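Local coordinates for tailspike protein (Siphovirus 9NA, PDB 3RIQ) that probably binds the lipopolysaccharide of Salmonella through its receptor-binding domain and cleaves it as an endorhamnosidase during phage infection, at residues V362-D367 / L371-C376; G101-N106 / E341-G346; T93-D98 / S240-E245; W303-T308 / R350-D355. All coordinates share one frame; numbering follows the deposited sequence. Where two conformers were deposited one is given.

Contact 1 of 4, residues V362-D367 / L371-C376; sequences VCANKD and LNQIVC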
loop_
_atom_site.group_PDB
_atom_site.type_symbol
_atom_site.label_atom_id
_atom_site.label_comp_id
_atom_site.label_asym_id
_atom_site.label_seq_id
_atom_site.Cartn_x
_atom_site.Cartn_y
_atom_site.Cartn_z
ATOM N N VAL A 362 14.381 7.035 -2.303
ATOM C CA VAL A 362 14.985 8.103 -1.512
ATOM C C VAL A 362 16.434 7.768 -1.283
ATOM O O VAL A 362 16.790 6.641 -0.867
ATOM C CB VAL A 362 14.281 8.240 -0.143
ATOM C CG1 VAL A 362 14.995 9.285 0.736
ATOM C CG2 VAL A 362 12.761 8.594 -0.300
ATOM N N CYS A 363 17.277 8.748 -1.595
ATOM C CA CYS A 363 18.721 8.631 -1.351
ATOM C C CYS A 363 19.370 7.366 -1.936
ATOM O O CYS A 363 20.117 6.676 -1.208
ATOM C CB CYS A 363 19.022 8.720 0.155
ATOM S SG CYS A 363 20.794 8.974 0.563
ATOM N N ALA A 364 19.069 7.034 -3.195
ATOM C CA ALA A 364 19.825 5.974 -3.871
ATOM C C ALA A 364 21.175 6.527 -4.344
ATOM O O ALA A 364 21.498 7.719 -4.122
ATOM C CB ALA A 364 19.020 5.368 -5.023
ATOM N N ASN A 365 21.989 5.681 -4.978
ATOM C CA ASN A 365 23.343 6.110 -5.356
ATOM C C ASN A 365 24.054 6.705 -4.134
ATOM O O ASN A 365 24.771 7.736 -4.233
ATOM C CB ASN A 365 23.283 7.100 -6.556
ATOM C CG ASN A 365 24.666 7.579 -7.030
ATOM O OD1 ASN A 365 25.651 6.816 -7.101
ATOM N ND2 ASN A 365 24.734 8.855 -7.377
ATOM N N LYS A 366 23.885 6.040 -2.986
ATOM C CA LYS A 366 24.376 6.594 -1.737
ATOM C C LYS A 366 25.897 6.701 -1.773
ATOM O O LYS A 366 26.476 7.578 -1.112
ATOM C CB LYS A 366 23.877 5.763 -0.536
ATOM C CG LYS A 366 24.225 6.319 0.871
ATOM C CD LYS A 366 23.756 5.318 1.950
ATOM C CE LYS A 366 24.084 5.795 3.356
ATOM N NZ LYS A 366 23.751 4.819 4.418
ATOM N N ASP A 367 26.549 5.869 -2.572
ATOM C CA ASP A 367 28.010 5.952 -2.608
ATOM C C ASP A 367 28.593 6.872 -3.687
ATOM O O ASP A 367 29.830 6.908 -3.895
ATOM C CB ASP A 367 28.622 4.569 -2.661
ATOM C CG ASP A 367 28.454 3.822 -1.355
ATOM O OD1 ASP A 367 28.381 4.433 -0.253
ATOM O OD2 ASP A 367 28.417 2.614 -1.431
ATOM N N LEU A 371 25.621 6.886 -10.450
ATOM C CA LEU A 371 24.515 6.030 -10.831
ATOM C C LEU A 371 23.188 6.794 -10.707
ATOM O O LEU A 371 23.071 7.716 -9.939
ATOM C CB LEU A 371 24.488 4.768 -9.940
ATOM C CG LEU A 371 25.767 3.936 -9.988
ATOM C CD1 LEU A 371 25.574 2.738 -9.045
ATOM C CD2 LEU A 371 26.072 3.482 -11.407
ATOM N N ASN A 372 22.209 6.381 -11.494
ATOM C CA ASN A 372 20.884 6.997 -11.498
ATOM C C ASN A 372 19.965 6.479 -10.385
ATOM O O ASN A 372 20.195 5.406 -9.831
ATOM C CB ASN A 372 20.267 6.800 -12.881
ATOM C CG ASN A 372 21.142 7.348 -13.975
ATOM O OD1 ASN A 372 21.599 8.484 -13.891
ATOM N ND2 ASN A 372 21.392 6.566 -14.973
ATOM N N GLN A 373 18.951 7.260 -10.014
ATOM C CA GLN A 373 18.033 6.829 -8.954
ATOM C C GLN A 373 17.137 5.702 -9.427
ATOM O O GLN A 373 17.005 4.720 -8.735
ATOM C CB GLN A 373 17.178 7.995 -8.419
ATOM C CG GLN A 373 18.041 9.164 -7.917
ATOM C CD GLN A 373 18.687 8.908 -6.587
ATOM O OE1 GLN A 373 18.015 8.582 -5.615
ATOM N NE2 GLN A 373 19.995 9.086 -6.524
ATOM N N ILE A 374 16.534 5.860 -10.596
ATOM C CA ILE A 374 15.646 4.868 -11.199
ATOM C C ILE A 374 16.120 4.676 -12.632
ATOM O O ILE A 374 16.371 5.657 -13.354
ATOM C CB ILE A 374 14.179 5.347 -11.167
ATOM C CG1 ILE A 374 13.667 5.375 -9.727
ATOM C CG2 ILE A 374 13.241 4.416 -12.010
ATOM C CD1 ILE A 374 12.213 5.850 -9.570
ATOM N N VAL A 375 16.294 3.418 -13.014
ATOM C CA VAL A 375 16.697 3.049 -14.377
ATOM C C VAL A 375 15.736 2.033 -14.958
ATOM O O VAL A 375 15.378 1.049 -14.271
ATOM C CB VAL A 375 18.118 2.397 -14.404
ATOM C CG1 VAL A 375 18.442 1.869 -15.807
ATOM C CG2 VAL A 375 19.187 3.404 -13.933
ATOM N N CYS A 376 15.355 2.216 -16.226
ATOM C CA CYS A 376 14.712 1.144 -16.998
ATOM C C CYS A 376 15.456 1.055 -18.310
ATOM O O CYS A 376 15.693 2.099 -19.001
ATOM C CB CYS A 376 13.248 1.438 -17.317
ATOM S SG CYS A 376 12.167 1.682 -15.887
HETATM O O HOH W 1 21.930 9.811 -8.527
#

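Contact 2 of 4, residues G101-N106 / E341-G346; sequences GNWVTN and EAHKEG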
loop_
_atom_site.group_PDB
_atom_site.type_symbol
_atom_site.label_atom_id
_atom_site.label_comp_id
_atom_site.label_asym_id
_atom_site.label_seq_id
_atom_site.Cartn_x
_atom_site.Cartn_y
_atom_site.Cartn_z
ATOM N N GLY A 101 25.570 0.524 13.822
ATOM C CA GLY A 101 24.801 -0.236 12.835
ATOM C C GLY A 101 24.960 0.264 11.397
ATOM O O GLY A 101 24.103 -0.044 10.520
ATOM N N ASN A 102 26.037 1.018 11.133
ATOM C CA ASN A 102 26.340 1.480 9.759
ATOM C C ASN A 102 27.375 0.607 9.051
ATOM O O ASN A 102 28.203 -0.046 9.707
ATOM C CB ASN A 102 26.859 2.928 9.774
ATOM C CG ASN A 102 25.775 3.933 10.109
ATOM O OD1 ASN A 102 25.981 4.846 10.931
ATOM N ND2 ASN A 102 24.616 3.786 9.480
ATOM N N TRP A 103 27.339 0.597 7.720
ATOM C CA TRP A 103 28.306 -0.188 6.942
ATOM C C TRP A 103 29.735 0.202 7.269
ATOM O O TRP A 103 30.065 1.409 7.391
ATOM C CB TRP A 103 28.102 0.018 5.442
ATOM C CG TRP A 103 26.852 -0.613 4.895
ATOM C CD1 TRP A 103 25.660 0.022 4.589
ATOM C CD2 TRP A 103 26.653 -1.998 4.585
ATOM N NE1 TRP A 103 24.749 -0.889 4.088
ATOM C CE2 TRP A 103 25.323 -2.134 4.082
ATOM C CE3 TRP A 103 27.461 -3.139 4.673
ATOM C CZ2 TRP A 103 24.781 -3.378 3.684
ATOM C CZ3 TRP A 103 26.932 -4.363 4.262
ATOM C CH2 TRP A 103 25.608 -4.471 3.763
ATOM N N VAL A 104 30.577 -0.825 7.359
ATOM C CA VAL A 104 32.035 -0.698 7.390
ATOM C C VAL A 104 32.540 -1.215 6.042
ATOM O O VAL A 104 32.236 -2.348 5.654
ATOM C CB VAL A 104 32.669 -1.533 8.530
ATOM C CG1 VAL A 104 34.220 -1.521 8.430
ATOM C CG2 VAL A 104 32.187 -1.016 9.903
ATOM N N THR A 105 33.282 -0.389 5.308
ATOM C CA THR A 105 33.718 -0.807 3.969
ATOM C C THR A 105 35.231 -0.827 3.764
ATOM O O THR A 105 35.701 -1.429 2.798
ATOM C CB THR A 105 33.086 0.075 2.862
ATOM O OG1 THR A 105 33.537 1.421 3.032
ATOM C CG2 THR A 105 31.555 0.032 2.889
ATOM N N ASN A 106 35.995 -0.165 4.643
ATOM C CA ASN A 106 37.447 -0.242 4.615
ATOM C C ASN A 106 37.856 -1.723 4.670
ATOM O O ASN A 106 37.544 -2.401 5.662
ATOM C CB ASN A 106 38.014 0.561 5.791
ATOM C CG ASN A 106 39.538 0.522 5.867
ATOM O OD1 ASN A 106 40.173 -0.436 5.444
ATOM N ND2 ASN A 106 40.127 1.579 6.428
ATOM N N GLU A 341 18.217 4.683 0.779
ATOM C CA GLU A 341 19.684 4.515 1.000
ATOM C C GLU A 341 20.283 3.355 0.204
ATOM O O GLU A 341 21.299 2.788 0.602
ATOM C CB GLU A 341 19.999 4.339 2.515
ATOM C CG GLU A 341 19.780 5.564 3.422
ATOM C CD GLU A 341 19.990 5.113 4.871
ATOM O OE1 GLU A 341 21.123 5.070 5.288
ATOM O OE2 GLU A 341 19.033 4.661 5.565
ATOM N N ALA A 342 19.714 3.014 -0.955
ATOM C CA ALA A 342 20.401 2.024 -1.823
ATOM C C ALA A 342 21.777 2.575 -2.208
ATOM O O ALA A 342 21.890 3.761 -2.577
ATOM C CB ALA A 342 19.590 1.753 -3.068
ATOM N N HIS A 343 22.814 1.736 -2.129
ATOM C CA HIS A 343 24.153 2.217 -2.471
ATOM C C HIS A 343 24.386 2.290 -3.993
ATOM O O HIS A 343 25.157 3.147 -4.467
ATOM C CB HIS A 343 25.234 1.410 -1.748
ATOM C CG HIS A 343 25.238 1.633 -0.266
ATOM N ND1 HIS A 343 26.366 2.021 0.425
ATOM C CD2 HIS A 343 24.242 1.565 0.644
ATOM C CE1 HIS A 343 26.070 2.145 1.714
ATOM N NE2 HIS A 343 24.782 1.882 1.869
ATOM N N LYS A 344 23.687 1.447 -4.742
ATOM C CA LYS A 344 23.666 1.515 -6.209
ATOM C C LYS A 344 22.357 2.184 -6.636
ATOM O O LYS A 344 21.836 3.057 -5.898
ATOM C CB LYS A 344 23.824 0.108 -6.831
ATOM C CG LYS A 344 24.985 -0.723 -6.232
ATOM C CD LYS A 344 26.344 -0.098 -6.433
ATOM C CE LYS A 344 27.486 -1.065 -5.958
ATOM N NZ LYS A 344 27.626 -1.163 -4.459
ATOM N N GLU A 345 21.798 1.799 -7.789
ATOM C CA GLU A 345 20.512 2.372 -8.184
ATOM C C GLU A 345 19.393 2.039 -7.180
ATOM O O GLU A 345 19.451 1.013 -6.498
ATOM C CB GLU A 345 20.084 1.873 -9.548
ATOM C CG GLU A 345 20.983 2.338 -10.702
ATOM C CD GLU A 345 22.198 1.433 -10.974
ATOM O OE1 GLU A 345 22.471 0.484 -10.206
ATOM O OE2 GLU A 345 22.863 1.674 -11.996
ATOM N N GLY A 346 18.388 2.908 -7.093
ATOM C CA GLY A 346 17.284 2.688 -6.165
ATOM C C GLY A 346 16.251 1.666 -6.628
ATOM O O GLY A 346 15.665 0.944 -5.821
#

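Contact 3 of 4, residues T93-D98 / S240-E245; sequences TVYRFD and SYRVGE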
loop_
_atom_site.group_PDB
_atom_site.type_symbol
_atom_site.label_atom_id
_atom_site.label_comp_id
_atom_site.label_asym_id
_atom_site.label_seq_id
_atom_site.Cartn_x
_atom_site.Cartn_y
_atom_site.Cartn_z
ATOM N N THR A 93 32.807 -15.662 11.071
ATOM C CA THR A 93 31.923 -14.845 10.249
ATOM C C THR A 93 32.510 -13.481 10.006
ATOM O O THR A 93 33.279 -12.967 10.835
ATOM C CB THR A 93 30.503 -14.667 10.842
ATOM O OG1 THR A 93 30.559 -13.908 12.074
ATOM C CG2 THR A 93 29.846 -16.045 11.071
ATOM N N VAL A 94 32.166 -12.898 8.859
ATOM C CA VAL A 94 32.460 -11.466 8.577
ATOM C C VAL A 94 31.292 -10.589 9.054
ATOM O O VAL A 94 30.129 -10.961 8.847
ATOM C CB VAL A 94 32.810 -11.239 7.063
ATOM C CG1 VAL A 94 31.635 -11.595 6.108
ATOM C CG2 VAL A 94 33.239 -9.785 6.824
ATOM N N TYR A 95 31.594 -9.492 9.758
ATOM C CA TYR A 95 30.576 -8.607 10.304
ATOM C C TYR A 95 30.795 -7.213 9.759
ATOM O O TYR A 95 31.761 -6.531 10.130
ATOM C CB TYR A 95 30.626 -8.619 11.832
ATOM C CG TYR A 95 29.482 -7.829 12.454
ATOM C CD1 TYR A 95 28.161 -8.215 12.242
ATOM C CD2 TYR A 95 29.721 -6.725 13.258
ATOM C CE1 TYR A 95 27.112 -7.491 12.786
ATOM C CE2 TYR A 95 28.659 -5.989 13.847
ATOM C CZ TYR A 95 27.351 -6.391 13.584
ATOM O OH TYR A 95 26.292 -5.715 14.129
ATOM N N ARG A 96 29.921 -6.792 8.851
ATOM C CA ARG A 96 30.212 -5.581 8.038
ATOM C C ARG A 96 29.647 -4.273 8.618
ATOM O O ARG A 96 29.400 -3.333 7.864
ATOM C CB ARG A 96 29.652 -5.779 6.611
ATOM C CG ARG A 96 30.381 -6.865 5.793
ATOM C CD ARG A 96 29.818 -6.999 4.394
ATOM N NE ARG A 96 30.609 -7.907 3.555
ATOM C CZ ARG A 96 31.782 -7.599 2.987
ATOM N NH1 ARG A 96 32.318 -6.383 3.144
ATOM N NH2 ARG A 96 32.427 -8.497 2.250
ATOM N N PHE A 97 29.433 -4.223 9.935
ATOM C CA PHE A 97 28.752 -3.085 10.574
ATOM C C PHE A 97 29.503 -2.568 11.788
ATOM O O PHE A 97 30.190 -3.307 12.482
ATOM C CB PHE A 97 27.284 -3.445 10.912
ATOM C CG PHE A 97 26.544 -3.954 9.708
ATOM C CD1 PHE A 97 25.940 -3.059 8.806
ATOM C CD2 PHE A 97 26.553 -5.330 9.400
ATOM C CE1 PHE A 97 25.326 -3.517 7.641
ATOM C CE2 PHE A 97 25.953 -5.804 8.248
ATOM C CZ PHE A 97 25.336 -4.882 7.350
ATOM N N ASP A 98 29.375 -1.271 12.029
ATOM C CA ASP A 98 30.019 -0.654 13.192
ATOM C C ASP A 98 29.050 -0.595 14.371
ATOM O O ASP A 98 27.918 -1.122 14.304
ATOM C CB ASP A 98 30.602 0.740 12.848
ATOM C CG ASP A 98 29.529 1.798 12.482
ATOM O OD1 ASP A 98 28.320 1.634 12.813
ATOM O OD2 ASP A 98 29.937 2.830 11.887
ATOM N N SER A 240 13.898 -9.687 5.711
ATOM C CA SER A 240 15.194 -10.287 5.351
ATOM C C SER A 240 16.256 -9.334 5.867
ATOM O O SER A 240 16.327 -8.168 5.401
ATOM C CB SER A 240 15.281 -10.404 3.832
ATOM O OG SER A 240 16.566 -10.837 3.435
ATOM N N TYR A 241 17.050 -9.782 6.845
ATOM C CA TYR A 241 17.946 -8.864 7.573
ATOM C C TYR A 241 19.412 -9.221 7.418
ATOM O O TYR A 241 19.838 -10.302 7.859
ATOM C CB TYR A 241 17.582 -8.930 9.067
ATOM C CG TYR A 241 18.530 -8.188 10.001
ATOM C CD1 TYR A 241 18.747 -6.795 9.893
ATOM C CD2 TYR A 241 19.185 -8.892 11.026
ATOM C CE1 TYR A 241 19.609 -6.127 10.781
ATOM C CE2 TYR A 241 20.056 -8.230 11.929
ATOM C CZ TYR A 241 20.243 -6.840 11.789
ATOM O OH TYR A 241 21.057 -6.134 12.657
ATOM N N ARG A 242 20.165 -8.338 6.776
ATOM C CA ARG A 242 21.637 -8.493 6.662
ATOM C C ARG A 242 22.124 -9.816 6.050
ATOM O O ARG A 242 23.182 -10.387 6.462
ATOM C CB ARG A 242 22.319 -8.229 8.016
ATOM C CG ARG A 242 22.266 -6.753 8.363
ATOM C CD ARG A 242 22.900 -6.511 9.727
ATOM N NE ARG A 242 22.929 -5.092 10.052
ATOM C CZ ARG A 242 23.470 -4.621 11.165
ATOM N NH1 ARG A 242 24.089 -5.473 12.004
ATOM N NH2 ARG A 242 23.468 -3.314 11.402
ATOM N N VAL A 243 21.383 -10.289 5.053
ATOM C CA VAL A 243 21.893 -11.451 4.316
ATOM C C VAL A 243 23.117 -11.061 3.466
ATOM O O VAL A 243 23.320 -9.890 3.090
ATOM C CB VAL A 243 20.791 -12.167 3.463
ATOM C CG1 VAL A 243 19.626 -12.514 4.365
ATOM C CG2 VAL A 243 20.356 -11.334 2.274
ATOM N N GLY A 244 23.943 -12.062 3.166
ATOM C CA GLY A 244 25.188 -11.812 2.405
ATOM C C GLY A 244 24.969 -11.613 0.896
ATOM O O GLY A 244 25.869 -11.068 0.211
ATOM N N GLU A 245 23.805 -12.014 0.385
ATOM C CA GLU A 245 23.488 -11.781 -1.021
ATOM C C GLU A 245 22.264 -10.865 -1.114
ATOM O O GLU A 245 22.327 -9.712 -0.658
ATOM C CB GLU A 245 23.378 -13.112 -1.808
ATOM C CG GLU A 245 24.759 -13.764 -1.939
ATOM C CD GLU A 245 24.822 -14.943 -2.900
ATOM O OE1 GLU A 245 24.071 -14.952 -3.900
ATOM O OE2 GLU A 245 25.655 -15.854 -2.658
#

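Contact 4 of 4, residues W303-T308 / R350-D355; sequences WFQLPT and RGTNND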
loop_
_atom_site.group_PDB
_atom_site.type_symbol
_atom_site.label_atom_id
_atom_site.label_comp_id
_atom_site.label_asym_id
_atom_site.label_seq_id
_atom_site.Cartn_x
_atom_site.Cartn_y
_atom_site.Cartn_z
ATOM N N TRP A 303 17.994 -12.022 -24.432
ATOM C CA TRP A 303 18.532 -11.923 -23.064
ATOM C C TRP A 303 17.830 -10.778 -22.308
ATOM O O TRP A 303 17.609 -9.688 -22.866
ATOM C CB TRP A 303 20.017 -11.635 -23.125
ATOM C CG TRP A 303 20.850 -12.177 -22.017
ATOM C CD1 TRP A 303 21.674 -11.459 -21.162
ATOM C CD2 TRP A 303 21.005 -13.562 -21.652
ATOM N NE1 TRP A 303 22.314 -12.317 -20.296
ATOM C CE2 TRP A 303 21.960 -13.613 -20.596
ATOM C CE3 TRP A 303 20.463 -14.763 -22.146
ATOM C CZ2 TRP A 303 22.351 -14.818 -19.996
ATOM C CZ3 TRP A 303 20.878 -15.981 -21.570
ATOM C CH2 TRP A 303 21.824 -15.991 -20.506
ATOM N N PHE A 304 17.470 -11.053 -21.060
ATOM C CA PHE A 304 16.809 -10.124 -20.123
ATOM C C PHE A 304 15.330 -9.957 -20.416
ATOM O O PHE A 304 14.663 -9.186 -19.739
ATOM C CB PHE A 304 17.478 -8.731 -20.010
ATOM C CG PHE A 304 18.938 -8.770 -19.650
ATOM C CD1 PHE A 304 19.382 -9.466 -18.521
ATOM C CD2 PHE A 304 19.879 -8.079 -20.437
ATOM C CE1 PHE A 304 20.733 -9.463 -18.167
ATOM C CE2 PHE A 304 21.267 -8.063 -20.101
ATOM C CZ PHE A 304 21.695 -8.759 -18.964
ATOM N N GLN A 305 14.802 -10.676 -21.410
ATOM C CA GLN A 305 13.404 -10.441 -21.840
ATOM C C GLN A 305 12.495 -11.677 -21.753
ATOM O O GLN A 305 11.485 -11.782 -22.465
ATOM C CB GLN A 305 13.389 -9.828 -23.252
ATOM C CG GLN A 305 14.183 -8.540 -23.324
ATOM C CD GLN A 305 14.096 -7.833 -24.658
ATOM O OE1 GLN A 305 13.552 -8.353 -25.639
ATOM N NE2 GLN A 305 14.669 -6.630 -24.707
ATOM N N LEU A 306 12.830 -12.616 -20.868
ATOM C CA LEU A 306 11.945 -13.776 -20.703
ATOM C C LEU A 306 10.594 -13.332 -20.162
ATOM O O LEU A 306 10.543 -12.396 -19.348
ATOM C CB LEU A 306 12.576 -14.802 -19.735
ATOM C CG LEU A 306 13.785 -15.558 -20.309
ATOM C CD1 LEU A 306 14.618 -16.254 -19.211
ATOM C CD2 LEU A 306 13.297 -16.562 -21.388
ATOM N N PRO A 307 9.503 -14.038 -20.527
ATOM C CA PRO A 307 8.192 -13.647 -20.026
ATOM C C PRO A 307 7.922 -14.203 -18.615
ATOM O O PRO A 307 7.115 -15.103 -18.405
ATOM C CB PRO A 307 7.237 -14.191 -21.094
ATOM C CG PRO A 307 7.907 -15.528 -21.511
ATOM C CD PRO A 307 9.409 -15.179 -21.470
ATOM N N THR A 308 8.640 -13.658 -17.653
ATOM C CA THR A 308 8.579 -14.193 -16.293
ATOM C C THR A 308 7.229 -13.966 -15.616
ATOM O O THR A 308 6.826 -14.799 -14.800
ATOM C CB THR A 308 9.738 -13.668 -15.439
ATOM O OG1 THR A 308 9.850 -12.239 -15.600
ATOM C CG2 THR A 308 11.054 -14.315 -15.903
ATOM N N ARG A 350 15.736 -4.219 -15.714
ATOM C CA ARG A 350 16.731 -4.681 -16.680
ATOM C C ARG A 350 16.047 -5.365 -17.875
ATOM O O ARG A 350 16.711 -5.774 -18.849
ATOM C CB ARG A 350 17.726 -5.643 -15.989
ATOM C CG ARG A 350 18.707 -6.296 -16.953
ATOM C CD ARG A 350 20.058 -5.699 -16.970
ATOM N NE ARG A 350 20.801 -6.650 -16.179
ATOM C CZ ARG A 350 22.114 -6.887 -16.175
ATOM N NH1 ARG A 350 23.005 -6.194 -16.901
ATOM N NH2 ARG A 350 22.529 -7.849 -15.369
ATOM N N GLY A 351 14.732 -5.507 -17.791
ATOM C CA GLY A 351 13.946 -6.160 -18.848
ATOM C C GLY A 351 13.250 -5.152 -19.744
ATOM O O GLY A 351 13.814 -4.107 -20.100
ATOM N N THR A 352 12.020 -5.481 -20.130
ATOM C CA THR A 352 11.243 -4.612 -21.000
ATOM C C THR A 352 9.767 -4.951 -20.823
ATOM O O THR A 352 9.440 -5.997 -20.292
ATOM C CB THR A 352 11.678 -4.822 -22.493
ATOM O OG1 THR A 352 11.073 -3.830 -23.316
ATOM C CG2 THR A 352 11.251 -6.218 -23.001
ATOM N N ASN A 353 8.862 -4.085 -21.275
ATOM C CA ASN A 353 7.444 -4.411 -21.330
ATOM C C ASN A 353 6.933 -4.860 -19.957
ATOM O O ASN A 353 6.191 -5.825 -19.841
ATOM C CB ASN A 353 7.197 -5.473 -22.427
ATOM C CG ASN A 353 5.724 -5.795 -22.630
ATOM O OD1 ASN A 353 4.861 -4.923 -22.490
ATOM N ND2 ASN A 353 5.428 -7.064 -22.951
ATOM N N ASN A 354 7.304 -4.093 -18.926
ATOM C CA ASN A 354 6.774 -4.281 -17.569
ATOM C C ASN A 354 5.902 -3.110 -17.165
ATOM O O ASN A 354 6.035 -2.001 -17.689
ATOM C CB ASN A 354 7.938 -4.465 -16.564
ATOM C CG ASN A 354 8.747 -5.721 -16.849
ATOM O OD1 ASN A 354 8.185 -6.809 -16.924
ATOM N ND2 ASN A 354 10.053 -5.567 -17.048
ATOM N N ASP A 355 5.029 -3.382 -16.201
ATOM C CA ASP A 355 4.105 -2.391 -15.672
ATOM C C ASP A 355 4.488 -2.063 -14.240
ATOM O O ASP A 355 4.488 -2.946 -13.386
ATOM C CB ASP A 355 2.683 -2.926 -15.753
ATOM C CG ASP A 355 2.161 -2.873 -17.154
ATOM O OD1 ASP A 355 1.826 -1.769 -17.611
ATOM O OD2 ASP A 355 2.089 -3.914 -17.816
#

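Contact 1 of 4, residues V362-D367 / L371-C376
The side-chain amide of Gln373 faces the backbone of Ala364 and meets both its N-H and its C=O. Gln373 OE1 accepts from Ala364 N at 3.1 Å, with the donor tilted only modestly from the amide carbonyl plane. The return bond differs in direction: Gln373 NE2 reaches Ala364 O at 3.1 Å from above the carbonyl plane, 78° out of it. A bend at the second torsion (chi2 -76°) swings the amide back toward the turn, and the methyl CB of Ala364 sits 3.4 Å from Gln373 OE1.

These residues form one corner of a right-handed parallel beta-helix, where the chain leaves strand 355-362 and turns into strand 374-376. The latter runs parallel to strands 347-349 and 397-399 of the coils before and after it.

Asn365, in a left-handed backbone conformation, crosses Leu371 at a slant. With chi1 at -179° its amide extends from the backbone toward Leu371, where Asn365 OD1 receives a weak bond of 3.3 Å from Leu371 N as well as one from Thr369 N inside the turn. On the other branch, Asn365 ND2 has its strongest partner in Gln393 and also donates to a water at 3.2 Å. That water donates to Leu371 O at 2.8 Å and accepts from Gln373 NE2 at 2.9 Å, tying the two amides to one carbonyl. The side chain of Gln373 packs on Val361 and Val387, whereas Val362 touches Arg383 of a second subunit.

Contact 2 of 4, residues G101-N106 / E341-G346
Trp103 and His343 make this contact almost alone, and its tight part is small: Trp103 CD1 approaches His343 NE2 to 3.4 Å. The five-membered ring of the indole and the imidazole have centroids 4.7 Å apart and planes at 77°, a slanted meeting that is neither a stack nor an edge-to-face pair. Both side chains have CG anti to their own carbonyl carbon (chi1 -71° in Trp103), which sends the rings out from the two backbones toward each other.

Asp319 fixes the pair from outside, since its carboxylate accepts from His343 NE2 and its backbone oxygen from Trp103 NE1. His343 ND1 is bonded to Asp367, so both ring nitrogens are engaged and the imidazole's rotation is set.

Away from the rings the contact loosens quickly. Even the nearest CA atoms, those of Trp103 and His343, are 10.6 Å apart, and Thr105 and Asn106 are exposed to solvent.

The 101-106 loop belongs to an excursion from the beta-helix, probably the counterpart of the dorsal fin of the related P22 tailspike. Asn106 caps helix 107-112 there, while His343 stands on the turn between strands 333-340 and 347-349.

Contact 3 of 4, residues T93-D98 / S240-E245
An excursion of the chain from the beta-helix is held to it where Phe97 and Tyr95 receive Arg242. The guanidinium lies flat on the Phe97 ring, with planes at 0°, and Arg242 CZ stands 3.6 Å from the ring centroid. This is a cation-pi stack, extended by a CH-pi contact in which Arg242 CD lies 3.9 Å from the same centroid. The straight chain from CG to NE (chi2 178°) carries Arg242 from CG to the guanidinium across the ring face, the arginine and the phenylalanine pointing in opposite senses as they overlap.

Arg242 sits in a left-handed backbone conformation just beyond strand 238-241, at a corner of the right-handed parallel beta-helix, and from there its side chain projects to the excursion.

At the edge of the guanidinium, Arg242 NH1 donates to Tyr95 OH at 3.1 Å, a rather bent bond of 135°. The Tyr95 ring is turned well away from the guanidinium plane. On the face opposite Phe97, Tyr241 OH lies 3.0 Å above the guanidinium plane of Arg242. Gln274 accepts from NE and supplies the strongest polar partner, NH1 also reaches Tyr214, and NH2 has a long, weak ion pair with Asp229 of a second subunit.

Contact 4 of 4, residues W303-T308 / R350-D355
The carbonyl oxygen of Phe304 meets Gly351 CA at 3.2 Å in a bent CA-H...O contact. The close approach of the backbones, 5.1 Å between Gly351 CA and Phe304 CA, is consistent with the absence of a side chain at Gly351, since a CB there would crowd Phe304 O. Beside it Arg350 O rests 3.3 Å from Phe304 CB.

The main packing is the arginine laid over the ring. Arg350 folds at two successive bends (chi2 101°, chi3 102°), so that CG touches the Phe304 face as a CH-pi contact, 3.8 Å from the centroid, and the guanidinium follows with its plane only 20° from that of the ring. Arg350 CZ comes within 3.4 Å of Phe304 CZ. Trp303 CD1 covers the opposite face of the phenyl ring, which is therefore sandwiched.

Farther along, the methyl CG2 of Thr352 lies 3.7 Å from Gln305 CD, while Thr352 OG1 turns to its stronger partner, Gly379 N.

The two loops belong to different coils of the beta-helix and flank the intervening one, whose Gly329 is hydrogen-bonded through the backbone to both Phe304 and Thr352. Between them the interaction is mainly van der Waals, with CH-pi and CA-H...O contacts, and the guanidinium charge over the ring probably adds some attraction; it rests on the fit of flat groups more than on directed bonds.

How the contacts relate
Contacts 1 and 3 are buried, contact 2 partly so, and contact 4 lies at the surface. Contacts 2 and 3 fasten the same fin-like excursion to two separate turns of the beta-helix; they adjoin through Trp103 and Phe97, but one uses a slanted aromatic pair and the other a flat cation-pi stack. Contact 1 is local, a turn closed by amide bonds and a water, and it is linked to contact 2 by the Lys366-Glu341 salt bridge. Contact 4, about 20 Å from contact 1 between centres, joins loops of different coils. It shares the arginine-on-phenylalanine theme with contact 3, without that contact's hydrogen bond across the segments.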